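Local coordinates for protein phospho-2-dehydro-3-deoxyheptonate aldolase (Francisella tularensis, PDB 3TQK) that probably catalyses the first step of chorismate biosynthesis, the condensation of phosphoenolpyruvate with D-erythrose 4-phosphate to give 3-deoxy-D-arabino-heptulosonate 7-phosphate, at residues 202-207 against 218-223; 279-284 against 334-339; 21-26 against 122-127. All coordinates share one frame; numbering follows the deposited sequence.

Contact 1: residues 202-207 against 218-223; sequences YPHHFL and FATKGN
Residues 205-207 and 218-220 run antiparallel, with H205-A219 as a non-hydrogen-bonded pair and F206-F218 as a hydrogen-bonded pair. F206 N gives to F218 O at 3.0 Å, and F218 N returns a bond to F206 O at 2.8 Å. Two residues along, past the H205-A219 pair, T220 N reaches H204 O at 2.8 Å in a nearly straight bond of 172°. There the matching bond is made by a side chain. T220 OG1 sits between its own backbone N and carbonyl carbon (chi1 71°), and takes H204 N at 2.9 Å. The same hydroxyl is hydrogen-bonded to S174. T220 CG2 meets the edge of the F206 ring, 3.6 Å from F206 CE1. F218 CB touches F206 CE1 at 3.7 Å. These strands form a beta hairpin outside the barrel. Residues 218-220 also pair with a strand of the second subunit, so the sheet continues across the dimer interface. On the face of H205 and A219, A219 CB lies over the H205 ring, 3.8 Å from its centroid, in a CH-pi contact. The H205 ring also stacks on Y114 of the second subunit, where H205 NE2 is hydrogen-bonded to K11 NZ and H204 ND1 to K102 NZ.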
# COMPACT_ATOMS: atom_id res chain seq x y z
N TYR A 202 -5.89 1.90 -16.94
CA TYR A 202 -4.76 2.10 -17.84
C TYR A 202 -3.83 0.91 -17.92
O TYR A 202 -3.79 0.10 -17.00
CB TYR A 202 -3.95 3.31 -17.42
CG TYR A 202 -4.67 4.62 -17.69
CD1 TYR A 202 -4.58 5.25 -18.92
CD2 TYR A 202 -5.43 5.23 -16.70
CE1 TYR A 202 -5.23 6.46 -19.17
CE2 TYR A 202 -6.08 6.41 -16.92
CZ TYR A 202 -5.98 7.03 -18.15
OH TYR A 202 -6.65 8.21 -18.33
N PRO A 203 -3.06 0.81 -19.01
CA PRO A 203 -2.00 -0.17 -19.05
C PRO A 203 -0.84 0.30 -18.17
O PRO A 203 -0.58 1.50 -18.05
CB PRO A 203 -1.59 -0.23 -20.53
CG PRO A 203 -2.53 0.70 -21.27
CD PRO A 203 -3.10 1.62 -20.25
N HIS A 204 -0.17 -0.65 -17.53
CA HIS A 204 0.94 -0.35 -16.66
C HIS A 204 2.06 -1.36 -16.92
O HIS A 204 1.81 -2.50 -17.31
CB HIS A 204 0.50 -0.46 -15.18
CG HIS A 204 -0.42 0.63 -14.73
ND1 HIS A 204 0.03 1.86 -14.30
CD2 HIS A 204 -1.77 0.69 -14.66
CE1 HIS A 204 -1.00 2.62 -13.98
NE2 HIS A 204 -2.11 1.93 -14.17
N HIS A 205 3.30 -0.91 -16.72
CA HIS A 205 4.44 -1.80 -16.56
C HIS A 205 4.80 -1.78 -15.08
O HIS A 205 5.00 -0.72 -14.50
CB HIS A 205 5.62 -1.32 -17.41
CG HIS A 205 5.52 -1.67 -18.86
ND1 HIS A 205 4.55 -1.13 -19.69
CD2 HIS A 205 6.28 -2.47 -19.64
CE1 HIS A 205 4.71 -1.60 -20.91
NE2 HIS A 205 5.76 -2.40 -20.92
N PHE A 206 4.86 -2.96 -14.45
CA PHE A 206 5.23 -3.04 -13.04
C PHE A 206 5.88 -4.36 -12.69
O PHE A 206 5.76 -5.32 -13.44
CB PHE A 206 4.01 -2.80 -12.15
CG PHE A 206 3.08 -4.00 -12.01
CD1 PHE A 206 2.28 -4.40 -13.06
CD2 PHE A 206 2.96 -4.66 -10.81
CE1 PHE A 206 1.41 -5.47 -12.91
CE2 PHE A 206 2.09 -5.71 -10.65
CZ PHE A 206 1.32 -6.12 -11.71
N LEU A 207 6.56 -4.40 -11.55
CA LEU A 207 7.24 -5.58 -11.09
C LEU A 207 6.28 -6.49 -10.32
O LEU A 207 5.56 -6.04 -9.42
CB LEU A 207 8.42 -5.18 -10.23
CG LEU A 207 9.44 -4.30 -10.97
CD1 LEU A 207 10.46 -3.74 -9.98
CD2 LEU A 207 10.11 -5.07 -12.10
N PHE A 218 5.72 -7.02 -15.67
CA PHE A 218 4.41 -7.30 -16.25
C PHE A 218 3.89 -6.05 -16.99
O PHE A 218 3.81 -4.98 -16.40
CB PHE A 218 3.40 -7.69 -15.16
CG PHE A 218 3.44 -9.15 -14.73
CD1 PHE A 218 4.56 -9.94 -14.92
CD2 PHE A 218 2.34 -9.69 -14.08
CE1 PHE A 218 4.57 -11.28 -14.51
CE2 PHE A 218 2.34 -11.02 -13.65
CZ PHE A 218 3.48 -11.82 -13.87
N ALA A 219 3.56 -6.20 -18.27
CA ALA A 219 2.85 -5.18 -19.03
C ALA A 219 1.37 -5.54 -19.04
O ALA A 219 0.99 -6.56 -19.61
CB ALA A 219 3.38 -5.08 -20.48
N THR A 220 0.56 -4.69 -18.42
CA THR A 220 -0.87 -4.96 -18.32
C THR A 220 -1.66 -4.22 -19.38
O THR A 220 -1.15 -3.31 -20.03
CB THR A 220 -1.42 -4.56 -16.94
OG1 THR A 220 -1.44 -3.14 -16.80
CG2 THR A 220 -0.59 -5.19 -15.83
N LYS A 221 -2.92 -4.64 -19.51
CA LYS A 221 -3.87 -4.08 -20.48
C LYS A 221 -4.79 -3.03 -19.88
O LYS A 221 -5.41 -2.26 -20.62
CB LYS A 221 -4.73 -5.22 -21.05
CG LYS A 221 -4.14 -5.84 -22.32
CD LYS A 221 -4.15 -7.37 -22.32
CE LYS A 221 -5.47 -7.96 -22.78
NZ LYS A 221 -5.29 -9.39 -23.22
N GLY A 222 -4.90 -3.03 -18.56
CA GLY A 222 -5.89 -2.22 -17.85
C GLY A 222 -7.11 -3.06 -17.54
O GLY A 222 -7.37 -4.05 -18.22
N ASN A 223 -7.87 -2.64 -16.53
CA ASN A 223 -9.05 -3.37 -16.09
C ASN A 223 -10.25 -2.46 -16.18
O ASN A 223 -10.35 -1.49 -15.44
CB ASN A 223 -8.86 -3.87 -14.65
CG ASN A 223 -9.87 -4.92 -14.27
OD1 ASN A 223 -11.01 -4.89 -14.74
ND2 ASN A 223 -9.46 -5.87 -13.43
O HOH W 1 1.16 -2.26 -20.56

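Contact 2: residues 279-284 against 334-339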
# COMPACT_ATOMS: atom_id res chain seq x y z
N VAL A 279 -28.65 -0.89 7.65
CA VAL A 279 -27.94 -0.29 6.52
C VAL A 279 -28.49 -0.84 5.20
O VAL A 279 -28.74 -0.09 4.27
CB VAL A 279 -26.41 -0.53 6.60
CG1 VAL A 279 -25.72 -0.13 5.27
CG2 VAL A 279 -25.81 0.25 7.78
N LEU A 280 -28.72 -2.16 5.14
CA LEU A 280 -29.30 -2.79 3.95
C LEU A 280 -30.71 -2.27 3.63
O LEU A 280 -31.06 -2.10 2.46
CB LEU A 280 -29.34 -4.31 4.10
CG LEU A 280 -29.75 -5.08 2.84
CD1 LEU A 280 -28.78 -4.83 1.70
CD2 LEU A 280 -29.84 -6.55 3.14
N ALA A 281 -31.50 -1.99 4.66
CA ALA A 281 -32.85 -1.44 4.47
C ALA A 281 -32.81 -0.11 3.74
O ALA A 281 -33.66 0.15 2.88
CB ALA A 281 -33.57 -1.28 5.82
N ASP A 282 -31.85 0.74 4.08
CA ASP A 282 -31.66 2.02 3.40
C ASP A 282 -31.22 1.79 1.95
O ASP A 282 -31.68 2.47 1.03
CB ASP A 282 -30.61 2.85 4.16
CG ASP A 282 -30.55 4.31 3.71
OD1 ASP A 282 -30.09 4.57 2.58
OD2 ASP A 282 -30.94 5.19 4.50
N ILE A 283 -30.33 0.83 1.75
CA ILE A 283 -29.82 0.52 0.41
C ILE A 283 -30.92 -0.06 -0.50
O ILE A 283 -30.98 0.26 -1.68
CB ILE A 283 -28.61 -0.45 0.49
CG1 ILE A 283 -27.42 0.24 1.17
CG2 ILE A 283 -28.22 -0.94 -0.89
CD1 ILE A 283 -26.27 -0.67 1.47
N CYS A 284 -31.78 -0.91 0.05
CA CYS A 284 -32.88 -1.49 -0.72
C CYS A 284 -33.86 -0.42 -1.18
O CYS A 284 -34.30 -0.44 -2.33
CB CYS A 284 -33.60 -2.57 0.08
SG CYS A 284 -32.57 -4.02 0.29
N LEU A 334 -31.26 -11.44 1.80
CA LEU A 334 -31.43 -11.79 0.39
C LEU A 334 -32.88 -11.53 -0.05
O LEU A 334 -33.12 -10.94 -1.11
CB LEU A 334 -31.01 -13.24 0.12
CG LEU A 334 -29.53 -13.60 0.34
CD1 LEU A 334 -29.34 -15.10 0.29
CD2 LEU A 334 -28.61 -12.92 -0.67
N GLU A 335 -33.84 -11.94 0.77
CA GLU A 335 -35.25 -11.66 0.51
C GLU A 335 -35.45 -10.16 0.28
O GLU A 335 -36.10 -9.75 -0.68
CB GLU A 335 -36.15 -12.14 1.65
CG GLU A 335 -36.31 -13.67 1.76
CD GLU A 335 -36.98 -14.12 3.06
OE1 GLU A 335 -37.63 -13.29 3.74
OE2 GLU A 335 -36.87 -15.32 3.41
N MSE A 336 -34.89 -9.34 1.18
CA MSE A 336 -35.02 -7.90 1.07
C MSE A 336 -34.44 -7.36 -0.23
O MSE A 336 -35.03 -6.48 -0.85
CB MSE A 336 -34.32 -7.21 2.24
CG MSE A 336 -35.04 -7.36 3.56
SE MSE A 336 -33.83 -6.93 5.02
CE MSE A 336 -33.72 -4.99 4.76
N LEU A 337 -33.27 -7.87 -0.62
CA LEU A 337 -32.60 -7.42 -1.84
C LEU A 337 -33.37 -7.83 -3.10
O LEU A 337 -33.47 -7.05 -4.05
CB LEU A 337 -31.16 -7.93 -1.90
CG LEU A 337 -30.20 -7.15 -1.01
CD1 LEU A 337 -28.99 -7.98 -0.67
CD2 LEU A 337 -29.77 -5.85 -1.67
N ALA A 338 -33.90 -9.05 -3.10
CA ALA A 338 -34.64 -9.57 -4.23
C ALA A 338 -35.94 -8.78 -4.42
O ALA A 338 -36.35 -8.53 -5.55
CB ALA A 338 -34.93 -11.06 -4.06
N GLU A 339 -36.57 -8.37 -3.31
CA GLU A 339 -37.75 -7.52 -3.40
C GLU A 339 -37.39 -6.16 -3.97
O GLU A 339 -38.10 -5.64 -4.83
CB GLU A 339 -38.44 -7.34 -2.04
CG GLU A 339 -39.88 -6.85 -2.20
CD GLU A 339 -40.56 -6.45 -0.89
OE1 GLU A 339 -39.86 -6.22 0.13
OE2 GLU A 339 -41.80 -6.37 -0.89
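L280 and C284, which both touch L337 across the contact, are joined by a backbone hydrogen bond from C284 N to L280 O at 2.8 Å. This is an ordinary bond of helix 276-289. No hydrogen bond crosses to helix 327-344, and the two helices meet through apolar side chains. One helical turn separates L280 from C284, so both point toward the facing helix. L337 enters against the pair with its branched end. L337 CD2 lies 3.7 Å from L280 CD1 and 3.9 Å from C284 SG. The side chains of L280 and L337 lie roughly perpendicular, methyl against methyl. C284 SG lies beside its own backbone N (chi1 -70°), which turns the sulfur toward the second helix. There C284 SG is 3.7 Å from M336 O and 4.1 Å from M336 CB. M336 is modelled as selenomethionine. Its side chain leaves its helix extended, then bends at the selenium (chi3 72°). The bend lays the terminal methyl on the backbone of the first helix, with M336 CE 3.7 Å from A281 CA. M336 CE is also 3.9 Å from A281 CB. L280, C284 and L337 are buried, while A281 is exposed and M336 partly so. M336 therefore closes the outer edge of the packing, and the leucines lie deeper. The two segments run nearly parallel, 12° apart, with axes 9.8 Å from each other. That fits neighbouring helices of a TIM barrel: helix 276-289 comes after barrel strand 260-263, with the short helix 266-269 between, and helix 327-344 comes after strand 293-299. L337 also packs on V296 of strand 293-299, beneath the two helices, and helix 63-80 meets the far flank of residues 334-339 through F80.

Contact 3: residues 21-26 against 122-127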
# COMPACT_ATOMS: atom_id res chain seq x y z
N GLN A 21 -0.43 -27.58 -10.36
CA GLN A 21 -0.35 -28.99 -10.76
C GLN A 21 -1.05 -29.88 -9.75
O GLN A 21 -1.83 -30.74 -10.12
CB GLN A 21 1.09 -29.46 -10.94
CG GLN A 21 1.81 -28.82 -12.15
CD GLN A 21 2.95 -29.69 -12.70
OE1 GLN A 21 2.69 -30.67 -13.42
NE2 GLN A 21 4.20 -29.34 -12.38
N ASP A 22 -0.75 -29.68 -8.47
CA ASP A 22 -1.36 -30.45 -7.39
C ASP A 22 -2.88 -30.24 -7.30
O ASP A 22 -3.62 -31.20 -7.03
CB ASP A 22 -0.73 -30.08 -6.04
CG ASP A 22 0.71 -30.60 -5.89
OD1 ASP A 22 1.14 -31.46 -6.68
OD2 ASP A 22 1.41 -30.14 -4.96
N ILE A 23 -3.33 -29.01 -7.54
CA ILE A 23 -4.73 -28.63 -7.35
C ILE A 23 -5.23 -27.95 -8.64
O ILE A 23 -5.34 -26.72 -8.71
CB ILE A 23 -4.88 -27.66 -6.13
CG1 ILE A 23 -4.27 -28.26 -4.85
CG2 ILE A 23 -6.34 -27.33 -5.86
CD1 ILE A 23 -4.11 -27.25 -3.72
N PRO A 24 -5.51 -28.76 -9.68
CA PRO A 24 -5.76 -28.19 -10.99
C PRO A 24 -7.09 -27.47 -11.09
O PRO A 24 -7.99 -27.73 -10.29
CB PRO A 24 -5.75 -29.42 -11.92
CG PRO A 24 -6.08 -30.57 -11.04
CD PRO A 24 -5.53 -30.23 -9.69
N LEU A 25 -7.18 -26.56 -12.05
CA LEU A 25 -8.44 -25.89 -12.39
C LEU A 25 -9.38 -26.92 -12.99
O LEU A 25 -9.13 -27.44 -14.07
CB LEU A 25 -8.18 -24.77 -13.40
CG LEU A 25 -9.38 -23.93 -13.84
CD1 LEU A 25 -10.10 -23.24 -12.66
CD2 LEU A 25 -8.91 -22.88 -14.88
N LEU A 26 -10.45 -27.23 -12.26
CA LEU A 26 -11.40 -28.24 -12.70
C LEU A 26 -12.36 -27.61 -13.71
O LEU A 26 -12.47 -26.39 -13.79
CB LEU A 26 -12.16 -28.82 -11.49
CG LEU A 26 -11.29 -29.56 -10.44
CD1 LEU A 26 -12.09 -29.88 -9.18
CD2 LEU A 26 -10.67 -30.84 -11.02
N LEU A 122 -4.02 -24.75 1.15
CA LEU A 122 -5.41 -24.93 1.59
C LEU A 122 -6.35 -23.83 1.05
O LEU A 122 -7.53 -24.07 0.81
CB LEU A 122 -5.47 -25.03 3.11
CG LEU A 122 -4.72 -26.23 3.71
CD1 LEU A 122 -4.94 -26.31 5.23
CD2 LEU A 122 -5.11 -27.56 3.06
N ALA A 123 -5.81 -22.63 0.84
CA ALA A 123 -6.60 -21.51 0.31
C ALA A 123 -7.02 -21.84 -1.11
O ALA A 123 -8.20 -21.74 -1.46
CB ALA A 123 -5.80 -20.20 0.35
N ARG A 124 -6.06 -22.26 -1.93
CA ARG A 124 -6.36 -22.64 -3.29
C ARG A 124 -7.33 -23.81 -3.30
O ARG A 124 -8.29 -23.80 -4.07
CB ARG A 124 -5.11 -23.00 -4.07
CG ARG A 124 -5.40 -23.26 -5.55
CD ARG A 124 -4.20 -23.77 -6.31
NE ARG A 124 -4.64 -24.28 -7.60
CZ ARG A 124 -4.97 -23.52 -8.63
NH1 ARG A 124 -4.88 -22.19 -8.55
NH2 ARG A 124 -5.40 -24.08 -9.74
N ASN A 125 -7.07 -24.82 -2.46
CA ASN A 125 -7.92 -26.01 -2.44
C ASN A 125 -9.35 -25.67 -2.02
O ASN A 125 -10.30 -26.25 -2.53
CB ASN A 125 -7.34 -27.13 -1.55
CG ASN A 125 -7.64 -28.54 -2.10
OD1 ASN A 125 -8.67 -28.76 -2.72
ND2 ASN A 125 -6.74 -29.48 -1.87
N LEU A 126 -9.50 -24.71 -1.11
CA LEU A 126 -10.84 -24.25 -0.74
C LEU A 126 -11.55 -23.59 -1.93
O LEU A 126 -12.71 -23.90 -2.24
CB LEU A 126 -10.75 -23.26 0.43
CG LEU A 126 -12.08 -22.67 0.92
CD1 LEU A 126 -13.09 -23.77 1.27
CD2 LEU A 126 -11.81 -21.77 2.11
N LEU A 127 -10.85 -22.70 -2.60
CA LEU A 127 -11.40 -22.02 -3.77
C LEU A 127 -11.72 -22.99 -4.88
O LEU A 127 -12.74 -22.85 -5.56
CB LEU A 127 -10.44 -20.95 -4.26
CG LEU A 127 -10.35 -19.72 -3.37
CD1 LEU A 127 -9.11 -18.94 -3.77
CD2 LEU A 127 -11.62 -18.85 -3.46
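I23 and R124 bury most of this contact, with N125 completing it. I23 is the first residue to leave helical geometry after helix 16-22. Its side chain points at helix 116-132, and its carbonyl group is held by R124. The arginine approaches side-on and brings two nitrogens to one atom. R124 NE and R124 NH2 each donate a hydrogen bond to I23 O, both at 2.8 Å. The oxygen sits at the edge of the guanidinium, close to its plane. NE approaches in the carbonyl plane, while NH2 comes from nearly straight ahead of the C=O group. The R124 chain has CG anti to its backbone N (chi1 -174°) and stays extended to NE, which carries the charged end across to residue 23. On the way the R124 and I23 side chains run alongside each other, pointing opposite ways. The tip of the longer I23 branch, CD1, rests on N125, with N125 CB 3.9 Å from I23 CD1. These two side chains meet crosswise. The contact joins the N-terminal region to a helix of the TIM barrel, the one that follows strand 84-89. D22 and R121 add a salt bridge beside it. R124 has further partners: NH2 forms a salt bridge with E152, and NH1 bonds Y149 O. The guanidinium is thus fixed in rotation by both a carboxylate and main-chain carbonyls. Its charge is probably balanced in large part by E152, and the twofold grip on I23 O would hold the turn after helix 16-22 in a defined place against helix 116-132.

The three contacts lie well apart, and none touches another. Contact 2 belongs to the barrel itself, joining two adjacent outer helices by apolar packing within one chain. Contact 3 ties the N-terminal region onto another barrel helix and is only partly buried; the other two are buried. It depends on an arginine gripping a main-chain oxygen, with aliphatic packing beside it. Contact 1 holds a hairpin that is not part of the barrel. Main-chain bonds dominate there, and its burial owes much to the second subunit, which reaches neither of the other contacts. Contact 2 lies on the opposite side of the chain's centre from both other contacts; the centres of contacts 1 and 2 are about 37 Å apart.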